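Uncharacterized protein (PDB 3LMF) is of unknown function but forms an all-alpha four-helix bundle of the Csp family, whose cysteine-rich relatives bind copper, so a metal-related role is possible. Local coordinates at residues M28-N31 and H32-A36. Sequence-based numbering, arbitrary orientation.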
loop_
_atom_site.group_PDB
_atom_site.type_symbol
_atom_site.label_atom_id
_atom_site.label_comp_id
_atom_site.label_asym_id
_atom_site.label_seq_id
_atom_site.Cartn_x
_atom_site.Cartn_y
_atom_site.Cartn_z
HETATM N N MSE A 28 2.054 16.886 -0.173
HETATM C CA MSE A 28 2.367 17.984 -1.073
HETATM C C MSE A 28 1.965 17.728 -2.518
HETATM O O MSE A 28 1.465 18.629 -3.198
HETATM C CB MSE A 28 3.849 18.315 -0.966
HETATM C CG MSE A 28 4.240 18.580 0.468
HETATM SE SE MSE A 28 5.596 19.905 0.637
HETATM C CE MSE A 28 4.445 21.466 0.604
ATOM N N ALA A 29 2.168 16.503 -2.983
ATOM C CA ALA A 29 1.805 16.157 -4.349
ATOM C C ALA A 29 0.294 16.249 -4.562
ATOM O O ALA A 29 -0.168 16.851 -5.531
ATOM C CB ALA A 29 2.282 14.753 -4.669
HETATM N N MSE A 30 -0.468 15.658 -3.644
HETATM C CA MSE A 30 -1.925 15.638 -3.733
HETATM C C MSE A 30 -2.610 16.942 -3.318
HETATM O O MSE A 30 -3.815 17.111 -3.517
HETATM C CB MSE A 30 -2.469 14.475 -2.900
HETATM C CG MSE A 30 -2.080 13.095 -3.436
HETATM SE SE MSE A 30 -2.818 12.699 -5.199
HETATM C CE MSE A 30 -1.320 13.251 -6.301
ATOM N N ASN A 31 -1.847 17.862 -2.739
ATOM C CA ASN A 31 -2.407 19.140 -2.326
ATOM C C ASN A 31 -1.703 20.312 -3.004
ATOM O O ASN A 31 -2.139 20.770 -4.056
ATOM C CB ASN A 31 -2.339 19.270 -0.802
ATOM C CG ASN A 31 -3.259 18.288 -0.102
ATOM O OD1 ASN A 31 -4.474 18.446 -0.126
ATOM N ND2 ASN A 31 -2.686 17.254 0.504
ATOM N N HIS A 32 -0.610 20.781 -2.411
ATOM C CA HIS A 32 0.147 21.911 -2.950
ATOM C C HIS A 32 0.361 21.854 -4.469
ATOM O O HIS A 32 -0.085 22.743 -5.198
ATOM C CB HIS A 32 1.508 22.008 -2.253
ATOM C CG HIS A 32 2.303 23.222 -2.634
ATOM N ND1 HIS A 32 3.665 23.303 -2.451
ATOM C CD2 HIS A 32 1.924 24.403 -3.178
ATOM C CE1 HIS A 32 4.093 24.483 -2.869
ATOM N NE2 HIS A 32 3.057 25.168 -3.313
ATOM N N CYS A 33 1.037 20.813 -4.942
ATOM C CA CYS A 33 1.317 20.677 -6.362
ATOM C C CYS A 33 0.085 20.629 -7.261
ATOM O O CYS A 33 0.057 21.278 -8.305
ATOM C CB CYS A 33 2.204 19.451 -6.609
ATOM S SG CYS A 33 3.876 19.618 -5.909
ATOM N N LEU A 34 -0.930 19.865 -6.878
ATOM C CA LEU A 34 -2.137 19.788 -7.699
ATOM C C LEU A 34 -2.885 21.119 -7.752
ATOM O O LEU A 34 -3.478 21.464 -8.773
ATOM C CB LEU A 34 -3.080 18.687 -7.188
ATOM C CG LEU A 34 -2.675 17.251 -7.521
ATOM C CD1 LEU A 34 -3.713 16.269 -6.987
ATOM C CD2 LEU A 34 -2.535 17.113 -9.027
ATOM N N GLU A 35 -2.845 21.871 -6.660
ATOM C CA GLU A 35 -3.539 23.153 -6.607
ATOM C C GLU A 35 -2.738 24.308 -7.215
ATOM O O GLU A 35 -3.270 25.400 -7.411
ATOM C CB GLU A 35 -3.913 23.471 -5.160
ATOM C CG GLU A 35 -4.850 22.438 -4.550
ATOM C CD GLU A 35 -4.877 22.493 -3.036
ATOM O OE1 GLU A 35 -5.580 21.658 -2.424
ATOM O OE2 GLU A 35 -4.191 23.365 -2.459
ATOM N N ALA A 36 -1.467 24.060 -7.521
ATOM C CA ALA A 36 -0.609 25.082 -8.110
ATOM C C ALA A 36 -0.555 24.939 -9.627
ATOM O O ALA A 36 -0.331 25.912 -10.340
ATOM C CB ALA A 36 0.796 24.985 -7.530
#
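The backbone of 28-31 runs into 32-36 through a wide pi-type turn, in which C33 N donates to M28 O, five residues back, at 2.8 Å and an N-H...O angle of 164°. A weak bond from L34 N to A29 O, 3.4 Å, repeats the five-residue step. The usual four-residue spacing returns with E35 N to N31 O at 2.9 Å. M28 and M30 are selenomethionines. M28 and H32 lie alongside each other, pointing the same way, and M28 CE comes to 3.6 Å from H32 ND1, oblique to the imidazole. The bends at chi2 and chi3 of M28 turn its methyl back to this ring. H32 ND1 is buried without a polar partner. M30 and L34 pair in the same side-by-side way, with M30 CE 3.9 Å from L34 CD1. With CG anti to its own carbonyl carbon (chi1 -76°), L34 leans back along the helix, CG 3.2 Å from A29 O. Its CD1 rests 3.6 Å from M30 O. L34 also packs on L46 of a second subunit. With an alanine here, the M30 methyl would probably lose its neighbour and a gap would open against that subunit. N31 and E35 run alongside each other, and E35 CG passes 3.2 Å from N31 O. Their polar ends bond elsewhere: N31 ND2 donates to R27 O and to L64 O of a third subunit, and E35 OE1 forms a salt bridge with R47 of the second. The five-residue bonding is characteristic of a pi-bulge, here in the last turns of helix 8-36, the first helix of a four-helix bundle, where the bundle meets two other subunits.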